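Long-range contacts in trypanothione-dependent glyoxalase I (Leishmania major, PDB 2C21), which belongs to the glyoxalase/bleomycin resistance protein/dioxygenase superfamily and binds nickel (II) ions in sites built jointly by the two subunits of a dimer: residues 109-114 / 123-128; 72-77 / 118-123; 33-38 / 53-58. All coordinates share one frame; numbering follows the deposited sequence. Where two conformers were deposited one is given.

Interaction 1 of 3, residues 109-114 / 123-128; sequences GFMAFV and ELLNEK. With NI (nickel (II) ion), chain H.
Phe113 and Glu123 meet on the nickel-facing side of a beta hairpin made by strands 111-115 and 121-126, whose short segments run antiparallel about 4.7 Å apart. The centre is tight: Ala112 and Leu124 form a hydrogen-bonded pair, with Leu124 N to Ala112 O at 2.9 Å and Ala112 N to Leu124 O at 3.0 Å. A third bond, from Asn126 N to Phe110 O, continues the pairing to the end of the strand, just before helix 127-141 begins. Ala112 and Leu124 share the face buried against helix 88-97. On the face carrying Met111, Phe113, Glu123 and Leu125, Glu123 CG makes a CH-pi contact over one face of the Phe113 ring, offset toward the rim, 4.1 Å from the centroid. With CG anti to the backbone N (chi1 -171°) and an extended chain, Glu123 runs past this ring to put OE1 2.2 Å from the nickel. The Phe110 end is looser. Its ring, partly exposed, has CD2 of Leu125 over one face, at 4.2 Å from CZ, and packs further on Thr129 and Met130. His80 of this chain, His11 and Glu62 of the second subunit and a water complete the nickel site. Glu123 OE2 lies 3.5 Å from Phe113 CZ and near the Met111 sulfur, consistent with Phe113 and Met111 helping to orient the carboxylate while OE1 binds the nickel.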
ATOM      1  N   GLY A 109      -0.702  12.161  20.390  1.00 42.32           N
ATOM      2  CA  GLY A 109       0.115  10.963  20.163  1.00 41.88           C
ATOM      3  C   GLY A 109      -0.575   9.931  19.284  1.00 41.70           C
ATOM      4  O   GLY A 109      -0.095   8.806  19.155  1.00 42.17           O
ATOM      5  N   PHE A 110      -1.693  10.306  18.666  1.00 40.93           N
ATOM      6  CA  PHE A 110      -2.454   9.385  17.822  1.00 40.67           C
ATOM      7  C   PHE A 110      -1.826   9.221  16.433  1.00 40.19           C
ATOM      8  O   PHE A 110      -1.807   8.119  15.869  1.00 39.79           O
ATOM      9  CB  PHE A 110      -3.911   9.863  17.685  1.00 40.70           C
ATOM     10  CG  PHE A 110      -4.700   9.118  16.643  1.00 41.05           C
ATOM     11  CD1 PHE A 110      -4.985   7.769  16.806  1.00 41.16           C
ATOM     12  CD2 PHE A 110      -5.133   9.755  15.485  1.00 42.21           C
ATOM     13  CE1 PHE A 110      -5.700   7.072  15.840  1.00 41.31           C
ATOM     14  CE2 PHE A 110      -5.856   9.064  14.515  1.00 40.83           C
ATOM     15  CZ  PHE A 110      -6.137   7.723  14.693  1.00 40.91           C
ATOM     16  N   MET A 111      -1.304  10.318  15.892  1.00 40.04           N
ATOM     17  CA  MET A 111      -0.957  10.388  14.473  1.00 39.88           C
ATOM     18  C   MET A 111       0.239  11.295  14.203  1.00 39.00           C
ATOM     19  O   MET A 111       0.402  12.334  14.833  1.00 38.43           O
ATOM     20  CB  MET A 111      -2.177  10.892  13.702  1.00 40.62           C
ATOM     21  CG  MET A 111      -1.917  11.446  12.306  1.00 43.64           C
ATOM     22  SD  MET A 111      -3.449  11.977  11.489  1.00 49.40           S
ATOM     23  CE  MET A 111      -4.345  12.758  12.826  1.00 48.25           C
ATOM     24  N   ALA A 112       1.073  10.892  13.248  1.00 38.40           N
ATOM     25  CA  ALA A 112       2.136  11.748  12.741  1.00 37.88           C
ATOM     26  C   ALA A 112       2.398  11.398  11.300  1.00 37.78           C
ATOM     27  O   ALA A 112       2.025  10.317  10.842  1.00 37.09           O
ATOM     28  CB  ALA A 112       3.408  11.595  13.569  1.00 38.25           C
ATOM     29  N   PHE A 113       3.008  12.331  10.584  1.00 37.72           N
ATOM     30  CA  PHE A 113       3.459  12.077   9.227  1.00 37.76           C
ATOM     31  C   PHE A 113       4.945  12.356   9.146  1.00 37.44           C
ATOM     32  O   PHE A 113       5.403  13.419   9.564  1.00 36.87           O
ATOM     33  CB  PHE A 113       2.712  12.954   8.221  1.00 37.93           C
ATOM     34  CG  PHE A 113       1.421  12.365   7.751  1.00 38.78           C
ATOM     35  CD1 PHE A 113       0.224  12.697   8.369  1.00 40.41           C
ATOM     36  CD2 PHE A 113       1.399  11.472   6.679  1.00 41.59           C
ATOM     37  CE1 PHE A 113      -0.975  12.148   7.933  1.00 40.76           C
ATOM     38  CE2 PHE A 113       0.188  10.920   6.229  1.00 41.36           C
ATOM     39  CZ  PHE A 113      -0.993  11.260   6.862  1.00 40.01           C
ATOM     40  N   VAL A 114       5.681  11.384   8.602  1.00 37.45           N
ATOM     41  CA  VAL A 114       7.111  11.512   8.341  1.00 37.45           C
ATOM     42  C   VAL A 114       7.384  11.260   6.852  1.00 37.23           C
ATOM     43  O   VAL A 114       6.540  10.704   6.140  1.00 37.11           O
ATOM     44  CB  VAL A 114       7.944  10.552   9.230  1.00 37.58           C
ATOM     45  CG1 VAL A 114       7.560  10.732  10.703  1.00 38.29           C
ATOM     46  CG2 VAL A 114       7.790   9.091   8.788  1.00 38.01           C
ATOM     47  N   GLU A 123       2.375   7.523   7.297  1.00 37.93           N
ATOM     48  CA  GLU A 123       1.523   7.862   8.420  1.00 38.06           C
ATOM     49  C   GLU A 123       1.794   6.899   9.564  1.00 37.82           C
ATOM     50  O   GLU A 123       1.661   5.693   9.401  1.00 37.73           O
ATOM     51  CB  GLU A 123       0.045   7.774   8.015  1.00 38.04           C
ATOM     52  CG  GLU A 123      -0.926   8.327   9.060  1.00 39.49           C
ATOM     53  CD  GLU A 123      -2.364   8.277   8.580  1.00 40.79           C
ATOM     54  OE1 GLU A 123      -2.753   7.286   7.957  1.00 42.40           O
ATOM     55  OE2 GLU A 123      -3.107   9.232   8.830  1.00 44.42           O
ATOM     56  N   LEU A 124       2.186   7.447  10.712  1.00 37.58           N
ATOM     57  CA  LEU A 124       2.389   6.684  11.920  1.00 37.44           C
ATOM     58  C   LEU A 124       1.160   6.833  12.792  1.00 37.21           C
ATOM     59  O   LEU A 124       0.750   7.951  13.112  1.00 36.83           O
ATOM     60  CB  LEU A 124       3.618   7.201  12.664  1.00 37.46           C
ATOM     61  CG  LEU A 124       4.916   7.157  11.853  1.00 37.97           C
ATOM     62  CD1 LEU A 124       6.035   7.846  12.632  1.00 39.11           C
ATOM     63  CD2 LEU A 124       5.274   5.717  11.532  1.00 37.37           C
ATOM     64  N   LEU A 125       0.575   5.705  13.169  1.00 37.15           N
ATOM     65  CA  LEU A 125      -0.649   5.688  13.949  1.00 37.24           C
ATOM     66  C   LEU A 125      -0.496   4.855  15.204  1.00 37.80           C
ATOM     67  O   LEU A 125       0.076   3.772  15.173  1.00 38.04           O
ATOM     68  CB  LEU A 125      -1.788   5.095  13.133  1.00 37.47           C
ATOM     69  CG  LEU A 125      -2.216   5.868  11.885  1.00 37.84           C
ATOM     70  CD1 LEU A 125      -3.294   5.069  11.175  1.00 38.92           C
ATOM     71  CD2 LEU A 125      -2.719   7.255  12.244  1.00 38.60           C
ATOM     72  N   ASN A 126      -1.035   5.353  16.307  1.00 37.54           N
ATOM     73  CA  ASN A 126      -1.173   4.513  17.485  1.00 38.00           C
ATOM     74  C   ASN A 126      -2.206   3.428  17.174  1.00 38.01           C
ATOM     75  O   ASN A 126      -3.402   3.717  17.032  1.00 38.59           O
ATOM     76  CB  ASN A 126      -1.599   5.333  18.695  1.00 37.36           C
ATOM     77  CG  ASN A 126      -1.592   4.517  19.962  1.00 37.74           C
ATOM     78  OD1 ASN A 126      -0.727   4.690  20.832  1.00 37.78           O
ATOM     79  ND2 ASN A 126      -2.540   3.595  20.065  1.00 36.16           N
ATOM     80  N   GLU A 127      -1.748   2.185  17.060  1.00 38.14           N
ATOM     81  CA  GLU A 127      -2.582   1.135  16.479  1.00 38.05           C
ATOM     82  C   GLU A 127      -3.754   0.801  17.367  1.00 38.44           C
ATOM     83  O   GLU A 127      -4.850   0.544  16.858  1.00 37.81           O
ATOM     84  CB  GLU A 127      -1.782  -0.133  16.191  1.00 37.85           C
ATOM     85  CG  GLU A 127      -2.636  -1.269  15.653  1.00 36.71           C
ATOM     86  CD  GLU A 127      -1.823  -2.476  15.189  1.00 37.00           C
ATOM     87  OE1 GLU A 127      -0.570  -2.440  15.228  1.00 36.67           O
ATOM     88  OE2 GLU A 127      -2.453  -3.472  14.779  1.00 36.00           O
ATOM     89  N   LYS A 128      -3.520   0.803  18.685  1.00 38.71           N
ATOM     90  CA  LYS A 128      -4.563   0.526  19.656  1.00 39.51           C
ATOM     91  C   LYS A 128      -5.749   1.455  19.393  1.00 39.46           C
ATOM     92  O   LYS A 128      -6.860   0.993  19.085  1.00 39.60           O
ATOM     93  CB  LYS A 128      -4.020   0.696  21.087  1.00 39.56           C
ATOM     94  CG  LYS A 128      -4.930   0.216  22.203  1.00 41.70           C
ATOM     95  CD  LYS A 128      -4.261   0.430  23.566  1.00 42.75           C
ATOM     96  CE  LYS A 128      -5.188   0.102  24.736  1.00 44.96           C
ATOM     97  NZ  LYS A 128      -6.362   1.027  24.813  1.00 46.91           N
TER
HETATM   98 NI    NI H1143      -4.153   6.927   6.244  0.50 36.35          NI
HETATM   99  O   HOH W   1      -5.472   7.321   7.604  1.00 40.82           O

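Interaction 2 of 3, residues 72-77 / 118-123; sequences YKHDEA and DGYYIE. With NI (nickel (II) ion), chain H.
A side-chain-to-backbone hydrogen bond and an edge-to-face aromatic pair join two loops here: 72-77, in the link between the two beta-alpha-beta-beta-beta modules of the glyoxalase fold, and the turn 118-120 that leads into strand 121-126. The evidence centres on His74. Its NE2 donates to Asp118 O over 2.6 Å in an almost straight bond (174° at the hydrogen). The acceptor lies in the imidazole plane, although the donor stands above the carbonyl plane of Asp118. The same ring presents CE1 to the face of Tyr120, 3.4 Å above the phenol plane and over its centre, with the two planes 83° apart. This T-shaped packing and the hydrogen bond together fix the rotation of the imidazole. Gly119 fits close beside it, its carbonyl O over one imidazole face. Other partners hold the groups in place: Asp118 OD1 meets Gly17 N and Arg21, and Tyr120 OH meets the carbonyl of Arg15. Asp75 closes an Asx turn through OD1 to Ala77 N, 2.8 Å, and lies at the dimer interface, where its backbone N bonds to Asp75 of the second subunit. Two waters bridge the rest of the contact. One accepts from Tyr72 N at 3.1 Å and lies 2.8 Å from Asp118 OD1; the other sits 2.7 Å from both Tyr72 O and Asp118 O.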
ATOM      1  N   TYR A  72      12.879  10.840  -7.858  1.00 40.33           N
ATOM      2  CA  TYR A  72      11.509  10.821  -8.338  1.00 41.37           C
ATOM      3  C   TYR A  72      10.758  12.035  -7.791  1.00 41.41           C
ATOM      4  O   TYR A  72      10.879  12.376  -6.603  1.00 42.65           O
ATOM      5  CB  TYR A  72      10.823   9.510  -7.920  1.00 41.87           C
ATOM      6  CG  TYR A  72      11.418   8.302  -8.609  1.00 41.34           C
ATOM      7  CD1 TYR A  72      12.498   7.622  -8.040  1.00 42.17           C
ATOM      8  CD2 TYR A  72      10.954   7.879  -9.828  1.00 40.64           C
ATOM      9  CE1 TYR A  72      13.072   6.530  -8.665  1.00 40.98           C
ATOM     10  CE2 TYR A  72      11.527   6.768 -10.478  1.00 40.86           C
ATOM     11  CZ  TYR A  72      12.582   6.094  -9.883  1.00 41.71           C
ATOM     12  OH  TYR A  72      13.186   5.003 -10.496  1.00 37.47           O
ATOM     13  N   LYS A  73      10.042  12.725  -8.670  1.00 42.01           N
ATOM     14  CA  LYS A  73       9.097  13.762  -8.233  1.00 42.42           C
ATOM     15  C   LYS A  73       7.711  13.157  -8.025  1.00 40.94           C
ATOM     16  O   LYS A  73       7.346  12.153  -8.666  1.00 39.84           O
ATOM     17  CB  LYS A  73       9.031  14.952  -9.201  1.00 43.12           C
ATOM     18  CG  LYS A  73       8.466  14.637 -10.584  1.00 46.09           C
ATOM     19  CD  LYS A  73       7.508  15.738 -11.071  1.00 49.15           C
ATOM     20  CE  LYS A  73       8.193  17.098 -11.206  1.00 51.08           C
ATOM     21  NZ  LYS A  73       7.209  18.227 -11.079  1.00 52.71           N
ATOM     22  N   HIS A  74       6.954  13.773  -7.115  1.00 39.77           N
ATOM     23  CA  HIS A  74       5.710  13.199  -6.635  1.00 38.93           C
ATOM     24  C   HIS A  74       4.498  13.976  -7.132  1.00 39.02           C
ATOM     25  O   HIS A  74       4.531  15.216  -7.226  1.00 37.97           O
ATOM     26  CB  HIS A  74       5.702  13.148  -5.123  1.00 38.60           C
ATOM     27  CG  HIS A  74       6.810  12.321  -4.558  1.00 38.84           C
ATOM     28  ND1 HIS A  74       6.696  10.965  -4.368  1.00 38.10           N
ATOM     29  CD2 HIS A  74       8.073  12.649  -4.201  1.00 39.39           C
ATOM     30  CE1 HIS A  74       7.833  10.494  -3.889  1.00 39.82           C
ATOM     31  NE2 HIS A  74       8.687  11.494  -3.780  1.00 39.56           N
ATOM     32  N   ASP A  75       3.453  13.210  -7.452  1.00 38.58           N
ATOM     33  CA  ASP A  75       2.129  13.723  -7.743  1.00 39.23           C
ATOM     34  C   ASP A  75       1.407  13.936  -6.423  1.00 38.85           C
ATOM     35  O   ASP A  75       1.902  13.565  -5.357  1.00 38.50           O
ATOM     36  CB  ASP A  75       1.320  12.731  -8.632  1.00 39.69           C
ATOM     37  CG  ASP A  75       1.112  11.324  -7.974  1.00 40.37           C
ATOM     38  OD1 ASP A  75       0.820  11.227  -6.775  1.00 41.59           O
ATOM     39  OD2 ASP A  75       1.235  10.283  -8.668  1.00 43.19           O
ATOM     40  N   GLU A  76       0.226  14.523  -6.509  1.00 38.25           N
ATOM     41  CA  GLU A  76      -0.645  14.649  -5.347  1.00 38.97           C
ATOM     42  C   GLU A  76      -1.824  13.681  -5.476  1.00 38.08           C
ATOM     43  O   GLU A  76      -2.944  14.010  -5.090  1.00 37.32           O
ATOM     44  CB  GLU A  76      -1.100  16.090  -5.199  1.00 39.74           C
ATOM     45  CG  GLU A  76       0.098  17.029  -4.937  1.00 42.21           C
ATOM     46  CD  GLU A  76      -0.293  18.332  -4.256  0.50 43.00           C
ATOM     47  OE1 GLU A  76      -1.020  19.137  -4.876  0.50 42.70           O
ATOM     48  OE2 GLU A  76       0.151  18.552  -3.107  0.50 43.59           O
ATOM     49  N   ALA A  77      -1.537  12.486  -6.021  1.00 37.27           N
ATOM     50  CA  ALA A  77      -2.541  11.435  -6.238  1.00 36.54           C
ATOM     51  C   ALA A  77      -2.324  10.351  -5.190  1.00 36.04           C
ATOM     52  O   ALA A  77      -3.168  10.166  -4.307  1.00 35.17           O
ATOM     53  CB  ALA A  77      -2.454  10.870  -7.667  1.00 36.57           C
ATOM     54  N   ASP A 118      13.056   9.428  -0.307  1.00 36.44           N
ATOM     55  CA  ASP A 118      12.640   9.847  -1.646  1.00 36.93           C
ATOM     56  C   ASP A 118      11.484  10.842  -1.667  1.00 36.95           C
ATOM     57  O   ASP A 118      11.106  11.302  -2.746  1.00 37.73           O
ATOM     58  CB  ASP A 118      12.257   8.637  -2.500  1.00 36.59           C
ATOM     59  CG  ASP A 118      13.437   7.775  -2.839  1.00 36.94           C
ATOM     60  OD1 ASP A 118      14.186   8.113  -3.780  1.00 35.88           O
ATOM     61  OD2 ASP A 118      13.622   6.757  -2.146  1.00 41.06           O
ATOM     62  N   GLY A 119      10.918  11.169  -0.507  1.00 36.97           N
ATOM     63  CA  GLY A 119       9.815  12.117  -0.435  1.00 37.00           C
ATOM     64  C   GLY A 119       8.421  11.514  -0.295  1.00 37.45           C
ATOM     65  O   GLY A 119       7.418  12.242  -0.318  1.00 37.76           O
ATOM     66  N   TYR A 120       8.336  10.196  -0.165  1.00 37.93           N
ATOM     67  CA  TYR A 120       7.055   9.543   0.080  1.00 37.55           C
ATOM     68  C   TYR A 120       6.640   9.796   1.530  1.00 38.08           C
ATOM     69  O   TYR A 120       7.495   9.862   2.444  1.00 37.24           O
ATOM     70  CB  TYR A 120       7.133   8.026  -0.151  1.00 37.12           C
ATOM     71  CG  TYR A 120       7.412   7.607  -1.580  1.00 35.82           C
ATOM     72  CD1 TYR A 120       6.392   7.551  -2.525  1.00 35.23           C
ATOM     73  CD2 TYR A 120       8.697   7.254  -1.976  1.00 34.56           C
ATOM     74  CE1 TYR A 120       6.648   7.169  -3.852  1.00 35.64           C
ATOM     75  CE2 TYR A 120       8.969   6.860  -3.293  1.00 34.39           C
ATOM     76  CZ  TYR A 120       7.941   6.823  -4.230  1.00 34.26           C
ATOM     77  OH  TYR A 120       8.212   6.437  -5.527  1.00 34.50           O
ATOM     78  N   TYR A 121       5.330   9.901   1.737  1.00 38.15           N
ATOM     79  CA  TYR A 121       4.776  10.082   3.072  1.00 38.53           C
ATOM     80  C   TYR A 121       4.432   8.775   3.764  1.00 38.53           C
ATOM     81  O   TYR A 121       3.938   7.827   3.149  1.00 38.79           O
ATOM     82  CB  TYR A 121       3.531  10.964   3.006  1.00 39.40           C
ATOM     83  CG  TYR A 121       3.860  12.387   2.678  1.00 40.07           C
ATOM     84  CD1 TYR A 121       3.663  12.894   1.406  1.00 43.06           C
ATOM     85  CD2 TYR A 121       4.394  13.230   3.642  1.00 42.07           C
ATOM     86  CE1 TYR A 121       3.968  14.235   1.112  1.00 44.08           C
ATOM     87  CE2 TYR A 121       4.709  14.553   3.358  1.00 42.43           C
ATOM     88  CZ  TYR A 121       4.501  15.047   2.100  1.00 43.49           C
ATOM     89  OH  TYR A 121       4.824  16.362   1.834  1.00 44.28           O
ATOM     90  N   ILE A 122       4.730   8.723   5.057  1.00 38.63           N
ATOM     91  CA  ILE A 122       4.346   7.595   5.885  0.67 38.70           C
ATOM     92  C   ILE A 122       3.539   8.122   7.074  1.00 38.57           C
ATOM     93  O   ILE A 122       3.966   9.055   7.770  1.00 38.92           O
ATOM     94  CB  ILE A 122       5.584   6.833   6.364  0.67 38.85           C
ATOM     95  CG1 ILE A 122       6.244   6.113   5.187  0.67 38.87           C
ATOM     96  CG2 ILE A 122       5.229   5.829   7.474  0.67 39.55           C
ATOM     97  CD1 ILE A 122       7.723   6.118   5.252  0.67 38.70           C
ATOM     98  N   GLU A 123       2.375   7.523   7.297  1.00 37.93           N
ATOM     99  CA  GLU A 123       1.523   7.862   8.420  1.00 38.06           C
ATOM    100  C   GLU A 123       1.794   6.899   9.564  1.00 37.82           C
ATOM    101  O   GLU A 123       1.661   5.693   9.401  1.00 37.73           O
ATOM    102  CB  GLU A 123       0.045   7.774   8.015  1.00 38.04           C
ATOM    103  CG  GLU A 123      -0.926   8.327   9.060  1.00 39.49           C
ATOM    104  CD  GLU A 123      -2.364   8.277   8.580  1.00 40.79           C
ATOM    105  OE1 GLU A 123      -2.753   7.286   7.957  1.00 42.40           O
ATOM    106  OE2 GLU A 123      -3.107   9.232   8.830  1.00 44.42           O
TER
HETATM  107 NI    NI H1143      -4.153   6.927   6.244  0.50 36.35          NI
HETATM  108  O   HOH W   2      13.570  10.642  -4.873  1.00 44.04           O
HETATM  109  O   HOH W   3      12.333  12.983  -4.413  1.00 44.51           O
HETATM  110  O   HOH W   1      -5.472   7.321   7.604  1.00 40.82           O

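Interaction 3 of 3, residues 33-38 / 53-58; sequences KVLRKW and GPEMSS
Arg36 and Glu55 cross at about a right angle, yet their flat ends lie almost in one plane, 17° apart. They join strand 33-40 of the N-terminal beta-alpha-beta-beta-beta module, outermost in its sheet within this chain, to the loop between strands 45-51 and 60-66. A classic beta bulge is consistent with this geometry: Leu35 and Arg36 both stand opposite Phe49, and both of these consecutive residues direct their CB atoms toward the loop. Arg36 starts with CG between its backbone N and carbonyl carbon (chi1 66°) and is then extended as far as NE, which carries the guanidinium across to the carboxylate. The grip is side-on, with two nitrogens meeting two oxygens. NE donates to Glu55 OE2 over 2.7 Å, and NH2 donates to Glu55 OE1 over 2.7 Å, the latter with 161° at the hydrogen. Each oxygen uses its syn lone pair, the arrangement expected of a bidentate salt bridge that holds both flat groups against rotation. Arg36 also makes a cation-pi contact with Phe49 and packs on Met130 of the second subunit, while NH1 bonds to bound 2-methyl-2,4-pentanediol molecules, probably from the crystallisation liquor. On the loop side, Glu55 O accepts from Arg8, and Ser57 N bonds back to Pro54 O at 3.1 Å, folding the loop into a turn. Leu35 packs next to Arg36 against the same loop, its branches reaching the backbone: CD2 lies 4.0 Å from Pro54 CA, and CD1 sits 3.3 Å from the carbonyl O of Gly53.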
ATOM      1  N   LYS A  33      12.158  -5.618   8.096  1.00 38.81           N
ATOM      2  CA  LYS A  33      13.298  -6.424   7.697  1.00 39.46           C
ATOM      3  C   LYS A  33      13.255  -6.668   6.206  1.00 39.32           C
ATOM      4  O   LYS A  33      12.186  -6.731   5.612  1.00 37.68           O
ATOM      5  CB  LYS A  33      13.341  -7.760   8.453  1.00 40.40           C
ATOM      6  CG  LYS A  33      12.082  -8.637   8.358  1.00 43.49           C
ATOM      7  CD  LYS A  33      12.214  -9.908   9.231  1.00 48.10           C
ATOM      8  CE  LYS A  33      11.592 -11.138   8.536  1.00 50.02           C
ATOM      9  NZ  LYS A  33      11.793 -12.402   9.293  1.00 51.73           N
ATOM     10  N   VAL A  34      14.435  -6.822   5.614  1.00 39.25           N
ATOM     11  CA  VAL A  34      14.522  -7.186   4.200  1.00 39.54           C
ATOM     12  C   VAL A  34      14.124  -8.658   4.098  1.00 38.85           C
ATOM     13  O   VAL A  34      14.691  -9.500   4.778  1.00 37.25           O
ATOM     14  CB  VAL A  34      15.953  -6.990   3.660  1.00 39.64           C
ATOM     15  CG1 VAL A  34      16.047  -7.478   2.212  1.00 40.94           C
ATOM     16  CG2 VAL A  34      16.353  -5.521   3.775  1.00 40.06           C
ATOM     17  N   LEU A  35      13.132  -8.949   3.271  1.00 37.91           N
ATOM     18  CA  LEU A  35      12.652 -10.316   3.079  1.00 37.94           C
ATOM     19  C   LEU A  35      13.356 -11.012   1.902  1.00 38.05           C
ATOM     20  O   LEU A  35      13.756 -12.169   2.006  1.00 37.17           O
ATOM     21  CB  LEU A  35      11.145 -10.301   2.847  1.00 38.33           C
ATOM     22  CG  LEU A  35      10.344  -9.603   3.956  1.00 38.69           C
ATOM     23  CD1 LEU A  35       8.889  -9.387   3.521  1.00 39.23           C
ATOM     24  CD2 LEU A  35      10.420 -10.394   5.256  1.00 37.61           C
ATOM     25  N   ARG A  36      13.486 -10.306   0.785  1.00 37.71           N
ATOM     26  CA  ARG A  36      14.176 -10.845  -0.381  1.00 37.71           C
ATOM     27  C   ARG A  36      14.462  -9.757  -1.399  1.00 37.59           C
ATOM     28  O   ARG A  36      13.832  -8.704  -1.383  1.00 37.14           O
ATOM     29  CB  ARG A  36      13.357 -11.973  -1.039  1.00 37.59           C
ATOM     30  CG  ARG A  36      12.056 -11.536  -1.642  1.00 38.00           C
ATOM     31  CD  ARG A  36      11.176 -12.708  -2.019  1.00 37.95           C
ATOM     32  NE  ARG A  36       9.838 -12.280  -2.437  1.00 38.56           N
ATOM     33  CZ  ARG A  36       9.522 -11.825  -3.660  1.00 41.11           C
ATOM     34  NH1 ARG A  36      10.441 -11.730  -4.611  1.00 40.60           N
ATOM     35  NH2 ARG A  36       8.274 -11.443  -3.934  1.00 39.94           N
ATOM     36  N   LYS A  37      15.421 -10.022  -2.281  1.00 37.74           N
ATOM     37  CA  LYS A  37      15.698  -9.143  -3.414  1.00 37.79           C
ATOM     38  C   LYS A  37      15.556  -9.888  -4.747  1.00 38.28           C
ATOM     39  O   LYS A  37      15.646 -11.140  -4.801  1.00 37.74           O
ATOM     40  CB  LYS A  37      17.101  -8.550  -3.299  1.00 38.41           C
ATOM     41  CG  LYS A  37      17.372  -7.832  -1.980  1.00 40.26           C
ATOM     42  CD  LYS A  37      18.746  -7.160  -1.979  1.00 42.86           C
ATOM     43  CE  LYS A  37      19.027  -6.445  -0.661  1.00 44.61           C
ATOM     44  NZ  LYS A  37      20.381  -5.813  -0.610  1.00 44.37           N
ATOM     45  N   TRP A  38      15.327  -9.115  -5.815  1.00 37.72           N
ATOM     46  CA  TRP A  38      15.185  -9.649  -7.167  1.00 38.08           C
ATOM     47  C   TRP A  38      15.922  -8.700  -8.092  1.00 37.10           C
ATOM     48  O   TRP A  38      15.421  -7.623  -8.353  1.00 37.72           O
ATOM     49  CB  TRP A  38      13.684  -9.724  -7.538  1.00 38.66           C
ATOM     50  CG  TRP A  38      13.343 -10.118  -8.962  1.00 39.01           C
ATOM     51  CD1 TRP A  38      13.103  -9.273 -10.019  1.00 40.70           C
ATOM     52  CD2 TRP A  38      13.148 -11.444  -9.467  1.00 39.08           C
ATOM     53  NE1 TRP A  38      12.788  -9.992 -11.142  1.00 40.55           N
ATOM     54  CE2 TRP A  38      12.818 -11.326 -10.839  1.00 39.80           C
ATOM     55  CE3 TRP A  38      13.233 -12.717  -8.897  1.00 39.44           C
ATOM     56  CZ2 TRP A  38      12.548 -12.426 -11.641  1.00 40.16           C
ATOM     57  CZ3 TRP A  38      12.966 -13.812  -9.693  1.00 40.59           C
ATOM     58  CH2 TRP A  38      12.634 -13.661 -11.059  1.00 39.68           C
ATOM     59  N   GLY A  53       6.856  -8.868   8.464  1.00 38.39           N
ATOM     60  CA  GLY A  53       6.726 -10.312   8.474  1.00 38.18           C
ATOM     61  C   GLY A  53       6.862 -10.789   7.052  1.00 37.79           C
ATOM     62  O   GLY A  53       6.922  -9.971   6.144  1.00 37.46           O
ATOM     63  N   PRO A  54       6.971 -12.110   6.854  1.00 37.79           N
ATOM     64  CA  PRO A  54       7.088 -12.662   5.510  1.00 37.65           C
ATOM     65  C   PRO A  54       5.863 -12.409   4.655  1.00 37.12           C
ATOM     66  O   PRO A  54       4.753 -12.241   5.175  1.00 36.49           O
ATOM     67  CB  PRO A  54       7.279 -14.172   5.754  1.00 37.73           C
ATOM     68  CG  PRO A  54       6.858 -14.424   7.131  1.00 38.53           C
ATOM     69  CD  PRO A  54       7.039 -13.149   7.895  1.00 38.33           C
ATOM     70  N   GLU A  55       6.058 -12.396   3.342  1.00 37.00           N
ATOM     71  CA  GLU A  55       4.942 -12.199   2.418  1.00 36.86           C
ATOM     72  C   GLU A  55       3.823 -13.210   2.628  1.00 37.14           C
ATOM     73  O   GLU A  55       2.684 -12.909   2.326  1.00 37.60           O
ATOM     74  CB  GLU A  55       5.421 -12.249   0.975  1.00 36.87           C
ATOM     75  CG  GLU A  55       6.200 -11.026   0.564  1.00 37.42           C
ATOM     76  CD  GLU A  55       7.076 -11.294  -0.613  1.00 38.47           C
ATOM     77  OE1 GLU A  55       6.612 -11.119  -1.769  1.00 38.84           O
ATOM     78  OE2 GLU A  55       8.219 -11.729  -0.378  1.00 38.77           O
ATOM     79  N   MET A  56       4.134 -14.389   3.165  1.00 37.59           N
ATOM     80  CA  MET A  56       3.153 -15.460   3.329  1.00 38.50           C
ATOM     81  C   MET A  56       2.098 -15.110   4.380  1.00 39.01           C
ATOM     82  O   MET A  56       0.975 -15.606   4.319  1.00 39.37           O
ATOM     83  CB  MET A  56       3.845 -16.792   3.719  1.00 39.07           C
ATOM     84  CG  MET A  56       4.822 -17.338   2.682  1.00 40.77           C
ATOM     85  SD  MET A  56       6.427 -16.499   2.682  1.00 43.88           S
ATOM     86  CE  MET A  56       7.241 -17.369   4.025  1.00 44.20           C
ATOM     87  N   SER A  57       2.461 -14.254   5.331  1.00 39.54           N
ATOM     88  CA  SER A  57       1.555 -13.874   6.421  1.00 40.24           C
ATOM     89  C   SER A  57       1.349 -12.362   6.598  1.00 39.90           C
ATOM     90  O   SER A  57       0.670 -11.941   7.529  1.00 40.97           O
ATOM     91  CB  SER A  57       2.094 -14.461   7.719  1.00 40.34           C
ATOM     92  OG  SER A  57       3.395 -13.956   7.982  1.00 42.39           O
ATOM     93  N   SER A  58       1.935 -11.554   5.717  1.00 39.61           N
ATOM     94  CA  SER A  58       1.977 -10.099   5.869  1.00 39.30           C
ATOM     95  C   SER A  58       1.810  -9.419   4.537  1.00 38.80           C
ATOM     96  O   SER A  58       2.116 -10.002   3.495  1.00 39.28           O
ATOM     97  CB  SER A  58       3.323  -9.612   6.391  1.00 38.94           C
ATOM     98  OG  SER A  58       3.675 -10.225   7.594  1.00 42.21           O
TER

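Overall arrangement
Interaction 3 comes first along the chain and closes before the other two open; it belongs to the N-terminal four-stranded sheet. Interactions 1 and 2 follow with alternating segments, and their centres are 18 Å apart. They share Glu123 and strand 121-126 of the C-terminal sheet and touch directly where Val114 O meets Ile122 N at 2.9 Å, probably a hydrogen bond. The centre of interaction 3 is about 23 Å from each of the others, on the opposite side of the chain's centre. All three reach the second subunit, so the two similar modules, joined by the link containing 72-77, are both tied into the dimer that completes the nickel sites.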